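Local structure of alanine racemase, biosynthetic (Pseudomonas aeruginosa PAO1, 6A2F) at residues D54-A59 / A69-A74; E62-V67 / L94-V99; A108-G113 / R139-R144; Q173-F178 / A203-L208. The protein belongs to the alanine racemase family, pairing an N-terminal TIM-type barrel with a C-terminal domain rich in beta strands, and forms an assembly of two chains. All coordinates share one frame; numbering follows the deposited sequence.

Interaction 1: residues D54-A59 / A69-A74; sequences DGFAVA and ALHASA
Phe56 makes both contacts across this buried pairing, meeting Ala74 and His71 with the edge of its ring. The apolar part is mainly Phe56 with Ala74: the methyl CB of Ala74 lies 4.0 Å from Phe56 CD2, near the plane of the ring. Phe56 holds CG beside its backbone N and anti to the carbonyl carbon (chi1 -63°), which directs the ring at the 69-74 turn. The imidazole of His71 touches more loosely, with CD2 4.5 Å from Phe56 CE2. Within the turn, the same Ala74 methyl sits 3.4 Å above the plane of the His71 ring, over its centre.

The polar part belongs to the turn itself. Ser73 N donates to His71 ND1 at 3.3 Å, lying in the plane of the imidazole, while Arg68 NH1 bonds to the carbonyls of His71 and Ala74.

Strand 55-58, helix 61-70 and strand 75-78 form a beta-alpha-beta unit of the barrel, and the turn leads the helix into its next strand. With ND1 accepting a bond, a neutral His71 would probably carry its proton on NE2. The flat phenyl and small methyl thus fill the buried side, while imidazole and arginine take up Ser73 N and the carbonyls of His71 and Ala74.

Interaction 2: residues E62-V67 / L94-V99; sequences EEAAEV and LRLDLV
Ala64 on helix 61-70 receives the forked end of Leu96, and the next residue, Ala65, receives a single branch of Leu94. The two leucines are turned differently against their partners although their torsions are nearly alike. Leu96 straddles the methyl of Ala64: its CD1 is 3.6 Å from Ala64 CB, and its CD2 follows at 3.9 Å from the same atom. Leu94 instead uses only CD1, which rests against the helix surface at 3.9 Å from Ala65 CB and equally close to Ala65 CA, so that the backbone itself forms part of the seat. Each leucine sets CG beside its backbone N with an extended outer torsion (chi1 -54° in Leu94), which carries the branches outward to the helix.

Between them Arg95 ends the preceding helix in a Schellman motif, with positive phi of 51°. This turn presents Leu94 and Leu96 to the same helix. Alanine suits the helix positions because its short side chain lets the neighbouring chain come near: the CA atoms of Ala65 and Leu94 are 6.9 Å apart. Val58 and Leu78 also pack on Ala64, and Ile76 on Leu96, continuing the apolar layer between helix and barrel strands.

No hydrogen bond links the two segments directly. Arg68 of the same helix nevertheless bonds to the carbonyls of Leu94 and Arg95, so the polar backbone of the turn is met by a long side chain while methyl groups, through dispersion and the hydrophobic effect, supply the contact itself.

Interaction 3: residues A108-G113 / R139-R144; sequences AFLAAG and RAWHAR
Helices 103-112 and 135-145 come side by side here with their backbones well separated, the nearest CA atoms, those of Leu110 and Arg144, being 9.8 Å apart. Long side chains therefore have to bridge the gap. Leu110 supplies the central one: its CD2 methyl meets the six-membered part of the Trp141 indole, 3.7 Å from CZ3 and 3.9 Å from CH2, with the two side chains crossing at a slant. The same methyl lies 3.9 Å from Arg144 CD, so one branch of the leucine touches both the indole and the aliphatic part of the arginine. The off-staggered torsions of Leu110 make the placing of this CD2 methyl less certain.

Trp141 does not point its CB straight across, but the large indole brings its far end to the leucine. Arg144 places CG anti to its backbone N (chi1 -154°) and then bends at chi3, which folds the guanidinium back over the indole. There NH2 stands 4.1 Å above the plane of the Trp141 ring, displaced toward the rim. Arginine suits this exposed border because its methylene chain can cover leucine while its charged end remains at the surface; a long, weak ion pair joins it to Glu107.

Both helices flank the outside of the barrel. Leu145 of helix 135-145 and His148 of the following loop also touch Leu110, Phe133 stacks on Trp141, and the neighbouring Phe109 reaches inward to Val151 on strand 151-157.

Interaction 4: residues Q173-F178 / A203-L208; sequences QQLESF and AHMDWL
Met205 buries the most surface in this contact, followed by Phe178 and Leu175, and its thioether chain lies alongside the phenyl ring of Phe178. The two side chains run past one another in opposite directions. Three atoms of the methionine take part: the CE methyl is 3.6 Å from Phe178 CE1, SD is 3.7 Å from that same ring atom, and CG follows at 3.9 Å. The sulfur makes a Met-aromatic contact, 4.9 Å from the centroid of the Phe178 ring and 64° off the ring normal, an oblique approach. A bend at chi2 (-66°) turns the end of Met205 along the ring. Phe178 has CG anti to the backbone N (chi1 -168°), which extends the ring from helix 169-179 toward the loop.

Leu175, one turn earlier on the helix, adds a looser touch, CD2 standing 4.5 Å from Met205 CE. The methionine end thus meets both an aromatic and an aliphatic neighbour. Its flexible, polarisable chain suits such a mixed, buried surface, and the Met205 backbone takes a positive phi in the turn before strand 207-208.

Helix 169-179 packs here against the approach to the last barrel strand. Arg189 of strand 189-190 lies against both Phe178 and Met205, and its backbone bonds to Asp206 and Trp207. On the other side of the short strand, Asp206 and Leu208 pair with Gln28 and Leu208 with Phe30, so strand 207-208 sits between strands 189-190 and 28-32 and closes the barrel.

Overall arrangement
All four contacts belong to the N-terminal TIM-type barrel, and none is held by a hydrogen bond between its segments. Interactions 1 and 2 share helix 61-70, their centres about 7 Å apart: Phe56 and Val58 of the first lie against Val67, and Val58 also meets Ala64. Interactions 1 and 4 are buried and reach the same sheet, touching where Asp54 O lies 3.5 Å from Trp207 CH2; their chemistry is aromatic, with methyl or sulfur partners. Interaction 2, partly buried, is purely aliphatic, alanine against leucine methyls. Interaction 3, its centre about 31 Å from that of the chain, is joined to interaction 2 by Leu98 and Phe109 and adds an exposed arginine to a leucine-tryptophan contact.

Interaction 1: residues D54-A59 / A69-A74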
loop_
_atom_site.group_PDB
_atom_site.type_symbol
_atom_site.label_atom_id
_atom_site.label_comp_id
_atom_site.label_asym_id
_atom_site.label_seq_id
_atom_site.Cartn_x
_atom_site.Cartn_y
_atom_site.Cartn_z
ATOM N N ASP A 54 7.528 -11.146 -25.922
ATOM C CA ASP A 54 8.856 -11.500 -26.408
ATOM C C ASP A 54 9.761 -11.875 -25.242
ATOM O O ASP A 54 10.701 -12.641 -25.403
ATOM C CB ASP A 54 9.466 -10.343 -27.203
ATOM C CG ASP A 54 8.565 -9.868 -28.331
ATOM O OD1 ASP A 54 7.891 -10.714 -28.961
ATOM O OD2 ASP A 54 8.531 -8.644 -28.586
ATOM N N GLY A 55 9.459 -11.330 -24.070
ATOM C CA GLY A 55 10.185 -11.645 -22.849
ATOM C C GLY A 55 9.575 -10.929 -21.666
ATOM O O GLY A 55 8.633 -10.158 -21.823
ATOM N N PHE A 56 10.120 -11.174 -20.480
ATOM C CA PHE A 56 9.603 -10.566 -19.257
ATOM C C PHE A 56 10.695 -9.848 -18.484
ATOM O O PHE A 56 11.842 -10.292 -18.465
ATOM C CB PHE A 56 8.948 -11.625 -18.368
ATOM C CG PHE A 56 7.751 -12.279 -18.989
ATOM C CD1 PHE A 56 6.507 -11.660 -18.953
ATOM C CD2 PHE A 56 7.864 -13.514 -19.614
ATOM C CE1 PHE A 56 5.399 -12.259 -19.528
ATOM C CE2 PHE A 56 6.759 -14.121 -20.193
ATOM C CZ PHE A 56 5.526 -13.494 -20.149
ATOM N N ALA A 57 10.331 -8.739 -17.849
ATOM C CA ALA A 57 11.249 -8.010 -16.978
ATOM C C ALA A 57 10.672 -7.881 -15.565
ATOM O O ALA A 57 9.496 -7.533 -15.386
ATOM C CB ALA A 57 11.564 -6.640 -17.561
ATOM N N VAL A 58 11.509 -8.177 -14.571
ATOM C CA VAL A 58 11.129 -8.097 -13.154
ATOM C C VAL A 58 12.182 -7.340 -12.335
ATOM O O VAL A 58 13.255 -7.015 -12.845
ATOM C CB VAL A 58 10.883 -9.496 -12.545
ATOM C CG1 VAL A 58 9.635 -10.143 -13.143
ATOM C CG2 VAL A 58 12.110 -10.389 -12.714
ATOM N N ALA A 59 11.871 -7.079 -11.064
ATOM C CA ALA A 59 12.734 -6.282 -10.182
ATOM C C ALA A 59 13.719 -7.086 -9.301
ATOM O O ALA A 59 14.685 -6.521 -8.765
ATOM C CB ALA A 59 11.874 -5.373 -9.313
ATOM N N ALA A 69 8.823 -20.344 -13.346
ATOM C CA ALA A 69 7.937 -21.446 -12.984
ATOM C C ALA A 69 6.793 -21.565 -13.984
ATOM O O ALA A 69 6.357 -22.666 -14.300
ATOM C CB ALA A 69 7.400 -21.263 -11.573
ATOM N N LEU A 70 6.323 -20.423 -14.486
ATOM C CA LEU A 70 5.184 -20.386 -15.404
ATOM C C LEU A 70 5.579 -20.530 -16.870
ATOM O O LEU A 70 4.805 -21.063 -17.666
ATOM C CB LEU A 70 4.363 -19.115 -15.193
ATOM C CG LEU A 70 3.583 -19.074 -13.872
ATOM C CD1 LEU A 70 3.267 -17.638 -13.486
ATOM C CD2 LEU A 70 2.310 -19.906 -13.934
ATOM N N HIS A 71 6.777 -20.056 -17.215
ATOM C CA HIS A 71 7.297 -20.132 -18.583
ATOM C C HIS A 71 8.735 -20.629 -18.577
ATOM O O HIS A 71 9.638 -19.949 -18.087
ATOM C CB HIS A 71 7.218 -18.768 -19.278
ATOM C CG HIS A 71 7.255 -18.848 -20.773
ATOM N ND1 HIS A 71 8.215 -19.560 -21.462
ATOM C CD2 HIS A 71 6.452 -18.294 -21.713
ATOM C CE1 HIS A 71 8.000 -19.444 -22.760
ATOM N NE2 HIS A 71 6.936 -18.681 -22.939
ATOM N N ALA A 72 8.936 -21.810 -19.150
ATOM C CA ALA A 72 10.212 -22.519 -19.079
ATOM C C ALA A 72 11.322 -21.905 -19.932
ATOM O O ALA A 72 12.504 -21.998 -19.578
ATOM C CB ALA A 72 10.018 -23.984 -19.446
ATOM N N SER A 73 10.952 -21.272 -21.044
ATOM C CA SER A 73 11.949 -20.843 -22.031
ATOM C C SER A 73 12.071 -19.331 -22.248
ATOM O O SER A 73 13.037 -18.874 -22.860
ATOM C CB SER A 73 11.692 -21.539 -23.367
ATOM O OG SER A 73 10.338 -21.390 -23.743
ATOM N N ALA A 74 11.105 -18.558 -21.757
ATOM C CA ALA A 74 11.081 -17.123 -22.032
ATOM C C ALA A 74 12.286 -16.379 -21.452
ATOM O O ALA A 74 12.839 -16.766 -20.411
ATOM C CB ALA A 74 9.791 -16.501 -21.530
#

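Interaction 2: residues E62-V67 / L94-V99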
loop_
_atom_site.group_PDB
_atom_site.type_symbol
_atom_site.label_atom_id
_atom_site.label_comp_id
_atom_site.label_asym_id
_atom_site.label_seq_id
_atom_site.Cartn_x
_atom_site.Cartn_y
_atom_site.Cartn_z
ATOM N N GLU A 62 13.235 -13.311 -6.769
ATOM C CA GLU A 62 11.994 -13.913 -6.281
ATOM C C GLU A 62 10.906 -13.832 -7.354
ATOM O O GLU A 62 10.246 -14.831 -7.652
ATOM C CB GLU A 62 11.519 -13.228 -4.989
ATOM C CG GLU A 62 12.410 -13.425 -3.763
ATOM C CD GLU A 62 13.581 -12.451 -3.694
ATOM O OE1 GLU A 62 14.181 -12.335 -2.607
ATOM O OE2 GLU A 62 13.915 -11.796 -4.713
ATOM N N GLU A 63 10.745 -12.643 -7.941
ATOM C CA GLU A 63 9.775 -12.422 -9.019
ATOM C C GLU A 63 10.114 -13.231 -10.257
ATOM O O GLU A 63 9.228 -13.799 -10.899
ATOM C CB GLU A 63 9.693 -10.945 -9.384
ATOM C CG GLU A 63 9.010 -10.087 -8.336
ATOM C CD GLU A 63 9.029 -8.616 -8.690
ATOM O OE1 GLU A 63 9.653 -8.247 -9.713
ATOM O OE2 GLU A 63 8.426 -7.826 -7.938
ATOM N N ALA A 64 11.404 -13.281 -10.579
ATOM C CA ALA A 64 11.897 -14.035 -11.723
ATOM C C ALA A 64 11.612 -15.532 -11.573
ATOM O O ALA A 64 11.266 -16.202 -12.549
ATOM C CB ALA A 64 13.388 -13.786 -11.922
ATOM N N ALA A 65 11.745 -16.040 -10.348
ATOM C CA ALA A 65 11.495 -17.455 -10.060
ATOM C C ALA A 65 10.042 -17.817 -10.323
ATOM O O ALA A 65 9.754 -18.888 -10.850
ATOM C CB ALA A 65 11.880 -17.790 -8.625
ATOM N N GLU A 66 9.139 -16.910 -9.949
ATOM C CA GLU A 66 7.717 -17.054 -10.225
ATOM C C GLU A 66 7.445 -17.082 -11.733
ATOM O O GLU A 66 6.673 -17.920 -12.204
ATOM C CB GLU A 66 6.924 -15.935 -9.543
ATOM C CG GLU A 66 5.416 -16.052 -9.714
ATOM C CD GLU A 66 4.634 -14.953 -9.011
ATOM O OE1 GLU A 66 3.422 -15.158 -8.788
ATOM O OE2 GLU A 66 5.211 -13.887 -8.682
ATOM N N VAL A 67 8.090 -16.187 -12.482
ATOM C CA VAL A 67 7.925 -16.136 -13.941
ATOM C C VAL A 67 8.462 -17.404 -14.620
ATOM O O VAL A 67 7.782 -17.980 -15.475
ATOM C CB VAL A 67 8.547 -14.860 -14.565
ATOM C CG1 VAL A 67 8.393 -14.866 -16.079
ATOM C CG2 VAL A 67 7.904 -13.608 -13.986
ATOM N N LEU A 94 17.834 -20.617 -13.259
ATOM C CA LEU A 94 16.607 -20.093 -13.861
ATOM C C LEU A 94 16.836 -19.464 -15.238
ATOM O O LEU A 94 15.895 -18.956 -15.859
ATOM C CB LEU A 94 15.932 -19.089 -12.919
ATOM C CG LEU A 94 15.621 -19.538 -11.484
ATOM C CD1 LEU A 94 15.216 -18.349 -10.615
ATOM C CD2 LEU A 94 14.568 -20.637 -11.450
ATOM N N ARG A 95 18.083 -19.511 -15.708
ATOM C CA ARG A 95 18.471 -18.968 -17.018
ATOM C C ARG A 95 17.990 -17.522 -17.232
ATOM O O ARG A 95 17.217 -17.227 -18.151
ATOM C CB ARG A 95 18.004 -19.893 -18.147
ATOM C CG ARG A 95 18.777 -21.199 -18.247
ATOM C CD ARG A 95 18.437 -21.902 -19.556
ATOM N NE ARG A 95 19.488 -22.824 -20.005
ATOM C CZ ARG A 95 19.851 -22.995 -21.278
ATOM N NH1 ARG A 95 20.811 -23.861 -21.585
ATOM N NH2 ARG A 95 19.265 -22.295 -22.247
ATOM N N LEU A 96 18.469 -16.631 -16.368
ATOM C CA LEU A 96 18.030 -15.241 -16.352
ATOM C C LEU A 96 19.027 -14.308 -17.019
ATOM O O LEU A 96 20.231 -14.590 -17.058
ATOM C CB LEU A 96 17.783 -14.775 -14.915
ATOM C CG LEU A 96 16.806 -15.575 -14.048
ATOM C CD1 LEU A 96 16.739 -14.964 -12.662
ATOM C CD2 LEU A 96 15.422 -15.641 -14.673
ATOM N N ASP A 97 18.509 -13.205 -17.554
ATOM C CA ASP A 97 19.342 -12.119 -18.048
ATOM C C ASP A 97 19.781 -11.273 -16.869
ATOM O O ASP A 97 18.949 -10.810 -16.082
ATOM C CB ASP A 97 18.582 -11.247 -19.043
ATOM C CG ASP A 97 18.494 -11.864 -20.419
ATOM O OD1 ASP A 97 18.611 -13.103 -20.552
ATOM O OD2 ASP A 97 18.304 -11.092 -21.381
ATOM N N LEU A 98 21.087 -11.070 -16.751
ATOM C CA LEU A 98 21.631 -10.302 -15.648
ATOM C C LEU A 98 21.861 -8.849 -16.035
ATOM O O LEU A 98 22.088 -8.532 -17.206
ATOM C CB LEU A 98 22.932 -10.927 -15.141
ATOM C CG LEU A 98 22.890 -12.395 -14.701
ATOM C CD1 LEU A 98 24.273 -12.831 -14.248
ATOM C CD2 LEU A 98 21.854 -12.635 -13.609
ATOM N N VAL A 99 21.772 -7.977 -15.034
ATOM C CA VAL A 99 22.180 -6.589 -15.150
ATOM C C VAL A 99 23.398 -6.355 -14.253
ATOM O O VAL A 99 23.459 -6.861 -13.125
ATOM C CB VAL A 99 21.021 -5.621 -14.795
ATOM C CG1 VAL A 99 21.539 -4.266 -14.341
ATOM C CG2 VAL A 99 20.087 -5.444 -15.983
#

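Interaction 3: residues A108-G113 / R139-R144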
loop_
_atom_site.group_PDB
_atom_site.type_symbol
_atom_site.label_atom_id
_atom_site.label_comp_id
_atom_site.label_asym_id
_atom_site.label_seq_id
_atom_site.Cartn_x
_atom_site.Cartn_y
_atom_site.Cartn_z
ATOM N N ALA A 108 31.002 -9.196 -8.207
ATOM C CA ALA A 108 30.276 -10.365 -7.709
ATOM C C ALA A 108 29.960 -11.364 -8.830
ATOM O O ALA A 108 30.039 -12.582 -8.625
ATOM C CB ALA A 108 29.006 -9.942 -6.984
ATOM N N PHE A 109 29.609 -10.844 -10.007
ATOM C CA PHE A 109 29.362 -11.686 -11.175
ATOM C C PHE A 109 30.632 -12.417 -11.611
ATOM O O PHE A 109 30.614 -13.630 -11.819
ATOM C CB PHE A 109 28.788 -10.872 -12.339
ATOM C CG PHE A 109 28.835 -11.595 -13.658
ATOM C CD1 PHE A 109 27.920 -12.608 -13.946
ATOM C CD2 PHE A 109 29.805 -11.280 -14.604
ATOM C CE1 PHE A 109 27.965 -13.280 -15.154
ATOM C CE2 PHE A 109 29.853 -11.951 -15.816
ATOM C CZ PHE A 109 28.931 -12.951 -16.094
ATOM N N LEU A 110 31.723 -11.668 -11.749
ATOM C CA LEU A 110 33.038 -12.237 -12.051
ATOM C C LEU A 110 33.418 -13.355 -11.080
ATOM O O LEU A 110 33.859 -14.424 -11.505
ATOM C CB LEU A 110 34.106 -11.135 -12.035
ATOM C CG LEU A 110 34.567 -10.446 -13.333
ATOM C CD1 LEU A 110 33.478 -10.381 -14.389
ATOM C CD2 LEU A 110 35.106 -9.050 -13.045
ATOM N N ALA A 111 33.225 -13.111 -9.783
ATOM C CA ALA A 111 33.594 -14.079 -8.747
ATOM C C ALA A 111 32.691 -15.318 -8.709
ATOM O O ALA A 111 33.100 -16.365 -8.197
ATOM C CB ALA A 111 33.632 -13.407 -7.379
ATOM N N ALA A 112 31.476 -15.194 -9.245
ATOM C CA ALA A 112 30.469 -16.256 -9.162
ATOM C C ALA A 112 30.891 -17.531 -9.878
ATOM O O ALA A 112 30.596 -18.623 -9.405
ATOM C CB ALA A 112 29.129 -15.770 -9.698
ATOM N N GLY A 113 31.563 -17.373 -11.020
ATOM C CA GLY A 113 32.113 -18.484 -11.799
ATOM C C GLY A 113 31.065 -19.497 -12.200
ATOM O O GLY A 113 31.193 -20.685 -11.891
ATOM N N ARG A 139 32.636 1.536 -20.510
ATOM C CA ARG A 139 33.593 1.143 -21.550
ATOM C C ARG A 139 34.604 0.153 -20.968
ATOM O O ARG A 139 34.892 -0.874 -21.581
ATOM C CB ARG A 139 34.294 2.365 -22.159
ATOM C CG ARG A 139 33.334 3.462 -22.602
ATOM C CD ARG A 139 34.007 4.590 -23.365
ATOM N NE ARG A 139 33.938 4.346 -24.799
ATOM C CZ ARG A 139 33.060 4.909 -25.621
ATOM N NH1 ARG A 139 32.166 5.778 -25.173
ATOM N NH2 ARG A 139 33.085 4.603 -26.904
ATOM N N ALA A 140 35.103 0.455 -19.769
ATOM C CA ALA A 140 36.033 -0.428 -19.066
ATOM C C ALA A 140 35.443 -1.821 -18.837
ATOM O O ALA A 140 36.100 -2.833 -19.099
ATOM C CB ALA A 140 36.464 0.195 -17.747
ATOM N N TRP A 141 34.197 -1.864 -18.361
ATOM C CA TRP A 141 33.509 -3.133 -18.123
ATOM C C TRP A 141 33.180 -3.872 -19.418
ATOM O O TRP A 141 33.191 -5.104 -19.446
ATOM C CB TRP A 141 32.274 -2.939 -17.243
ATOM C CG TRP A 141 32.643 -2.868 -15.805
ATOM C CD1 TRP A 141 32.890 -1.741 -15.077
ATOM C CD2 TRP A 141 32.859 -3.973 -14.920
ATOM N NE1 TRP A 141 33.233 -2.074 -13.789
ATOM C CE2 TRP A 141 33.222 -3.438 -13.666
ATOM C CE3 TRP A 141 32.775 -5.362 -15.065
ATOM C CZ2 TRP A 141 33.501 -4.243 -12.558
ATOM C CZ3 TRP A 141 33.049 -6.165 -13.965
ATOM C CH2 TRP A 141 33.409 -5.600 -12.726
ATOM N N HIS A 142 32.908 -3.123 -20.487
ATOM C CA HIS A 142 32.713 -3.732 -21.799
ATOM C C HIS A 142 33.980 -4.476 -22.230
ATOM O O HIS A 142 33.906 -5.629 -22.661
ATOM C CB HIS A 142 32.304 -2.701 -22.857
ATOM C CG HIS A 142 32.034 -3.304 -24.201
ATOM N ND1 HIS A 142 33.030 -3.540 -25.126
ATOM C CD2 HIS A 142 30.884 -3.742 -24.766
ATOM C CE1 HIS A 142 32.501 -4.089 -26.207
ATOM N NE2 HIS A 142 31.201 -4.224 -26.014
ATOM N N ALA A 143 35.130 -3.812 -22.089
ATOM C CA ALA A 143 36.441 -4.399 -22.395
ATOM C C ALA A 143 36.715 -5.689 -21.612
ATOM O O ALA A 143 37.308 -6.626 -22.145
ATOM C CB ALA A 143 37.551 -3.382 -22.149
ATOM N N ARG A 144 36.277 -5.732 -20.357
ATOM C CA ARG A 144 36.468 -6.912 -19.524
ATOM C C ARG A 144 35.536 -8.050 -19.940
ATOM O O ARG A 144 35.937 -9.215 -19.951
ATOM C CB ARG A 144 36.261 -6.570 -18.041
ATOM C CG ARG A 144 37.014 -7.479 -17.067
ATOM C CD ARG A 144 37.089 -6.880 -15.657
ATOM N NE ARG A 144 37.075 -5.413 -15.675
ATOM C CZ ARG A 144 37.166 -4.626 -14.605
ATOM N NH1 ARG A 144 37.298 -5.142 -13.385
ATOM N NH2 ARG A 144 37.133 -3.303 -14.764
#

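Interaction 4: residues Q173-F178 / A203-L208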
loop_
_atom_site.group_PDB
_atom_site.type_symbol
_atom_site.label_atom_id
_atom_site.label_comp_id
_atom_site.label_asym_id
_atom_site.label_seq_id
_atom_site.Cartn_x
_atom_site.Cartn_y
_atom_site.Cartn_z
ATOM N N GLN A 173 19.859 14.908 -23.279
ATOM C CA GLN A 173 21.140 14.582 -22.651
ATOM C C GLN A 173 21.310 13.079 -22.461
ATOM O O GLN A 173 22.386 12.542 -22.728
ATOM C CB GLN A 173 21.267 15.254 -21.285
ATOM C CG GLN A 173 21.680 16.710 -21.304
ATOM C CD GLN A 173 21.901 17.251 -19.900
ATOM O OE1 GLN A 173 22.624 16.655 -19.095
ATOM N NE2 GLN A 173 21.271 18.383 -19.598
ATOM N N GLN A 174 20.251 12.418 -21.987
ATOM C CA GLN A 174 20.288 10.983 -21.691
ATOM C C GLN A 174 20.419 10.158 -22.965
ATOM O O GLN A 174 21.130 9.153 -22.992
ATOM C CB GLN A 174 19.045 10.554 -20.902
ATOM C CG GLN A 174 19.060 10.984 -19.444
ATOM C CD GLN A 174 17.954 10.343 -18.632
ATOM O OE1 GLN A 174 16.851 10.879 -18.528
ATOM N NE2 GLN A 174 18.251 9.192 -18.039
ATOM N N LEU A 175 19.739 10.609 -24.014
ATOM C CA LEU A 175 19.751 9.952 -25.316
ATOM C C LEU A 175 21.133 10.076 -25.968
ATOM O O LEU A 175 21.652 9.104 -26.527
ATOM C CB LEU A 175 18.645 10.548 -26.200
ATOM C CG LEU A 175 18.071 9.888 -27.465
ATOM C CD1 LEU A 175 18.312 10.750 -28.694
ATOM C CD2 LEU A 175 18.522 8.448 -27.702
ATOM N N GLU A 176 21.727 11.266 -25.865
ATOM C CA GLU A 176 23.070 11.523 -26.389
ATOM C C GLU A 176 24.131 10.710 -25.658
ATOM O O GLU A 176 25.067 10.207 -26.284
ATOM C CB GLU A 176 23.405 13.017 -26.335
ATOM C CG GLU A 176 22.845 13.819 -27.502
ATOM C CD GLU A 176 22.908 15.322 -27.282
ATOM O OE1 GLU A 176 23.767 15.791 -26.495
ATOM O OE2 GLU A 176 22.093 16.042 -27.900
ATOM N N SER A 177 23.976 10.585 -24.340
ATOM C CA SER A 177 24.855 9.754 -23.522
ATOM C C SER A 177 24.811 8.294 -23.983
ATOM O O SER A 177 25.854 7.673 -24.192
ATOM C CB SER A 177 24.465 9.859 -22.046
ATOM O OG SER A 177 25.198 8.937 -21.255
ATOM N N PHE A 178 23.596 7.770 -24.145
ATOM C CA PHE A 178 23.356 6.413 -24.630
ATOM C C PHE A 178 23.986 6.203 -26.007
ATOM O O PHE A 178 24.749 5.255 -26.198
ATOM C CB PHE A 178 21.844 6.131 -24.673
ATOM C CG PHE A 178 21.487 4.680 -24.890
ATOM C CD1 PHE A 178 21.474 4.127 -26.171
ATOM C CD2 PHE A 178 21.137 3.870 -23.813
ATOM C CE1 PHE A 178 21.140 2.796 -26.371
ATOM C CE2 PHE A 178 20.797 2.538 -24.006
ATOM C CZ PHE A 178 20.796 2.001 -25.287
ATOM N N ALA A 203 14.568 6.205 -29.039
ATOM C CA ALA A 203 14.926 5.422 -27.860
ATOM C C ALA A 203 14.520 3.956 -27.980
ATOM O O ALA A 203 14.837 3.156 -27.099
ATOM C CB ALA A 203 14.305 6.036 -26.612
ATOM N N HIS A 204 13.822 3.613 -29.064
ATOM C CA HIS A 204 13.265 2.269 -29.241
ATOM C C HIS A 204 14.322 1.164 -29.250
ATOM O O HIS A 204 14.101 0.095 -28.676
ATOM C CB HIS A 204 12.379 2.183 -30.494
ATOM C CG HIS A 204 11.071 2.907 -30.365
ATOM N ND1 HIS A 204 10.207 3.078 -31.427
ATOM C CD2 HIS A 204 10.487 3.519 -29.307
ATOM C CE1 HIS A 204 9.142 3.746 -31.024
ATOM N NE2 HIS A 204 9.288 4.026 -29.743
ATOM N N MET A 205 15.456 1.425 -29.904
ATOM C CA MET A 205 16.585 0.484 -29.944
ATOM C C MET A 205 16.156 -0.952 -30.298
ATOM O O MET A 205 15.466 -1.151 -31.293
ATOM C CB MET A 205 17.383 0.545 -28.634
ATOM C CG MET A 205 17.914 1.932 -28.288
ATOM S SD MET A 205 19.158 2.503 -29.468
ATOM C CE MET A 205 19.242 4.241 -29.053
ATOM N N ASP A 206 16.548 -1.944 -29.496
ATOM C CA ASP A 206 16.244 -3.349 -29.814
ATOM C C ASP A 206 15.113 -3.941 -28.968
ATOM O O ASP A 206 14.284 -4.694 -29.480
ATOM C CB ASP A 206 17.495 -4.222 -29.683
ATOM C CG ASP A 206 18.636 -3.747 -30.556
ATOM O OD1 ASP A 206 18.440 -3.595 -31.782
ATOM O OD2 ASP A 206 19.735 -3.527 -30.014
ATOM N N TRP A 207 15.098 -3.607 -27.678
ATOM C CA TRP A 207 14.087 -4.106 -26.748
ATOM C C TRP A 207 13.392 -2.956 -26.024
ATOM O O TRP A 207 14.025 -2.193 -25.293
ATOM C CB TRP A 207 14.692 -5.089 -25.732
ATOM C CG TRP A 207 14.980 -6.455 -26.292
ATOM C CD1 TRP A 207 16.030 -6.809 -27.086
ATOM C CD2 TRP A 207 14.212 -7.651 -26.088
ATOM N NE1 TRP A 207 15.962 -8.148 -27.403
ATOM C CE2 TRP A 207 14.856 -8.690 -26.805
ATOM C CE3 TRP A 207 13.037 -7.945 -25.381
ATOM C CZ2 TRP A 207 14.370 -10.003 -26.831
ATOM C CZ3 TRP A 207 12.551 -9.252 -25.412
ATOM C CH2 TRP A 207 13.225 -10.266 -26.131
ATOM N N LEU A 208 12.086 -2.837 -26.248
ATOM C CA LEU A 208 11.248 -1.905 -25.508
ATOM C C LEU A 208 11.006 -2.451 -24.105
ATOM O O LEU A 208 11.060 -3.662 -23.891
ATOM C CB LEU A 208 9.907 -1.720 -26.224
ATOM C CG LEU A 208 9.910 -1.412 -27.728
ATOM C CD1 LEU A 208 8.490 -1.468 -28.266
ATOM C CD2 LEU A 208 10.559 -0.068 -28.042
#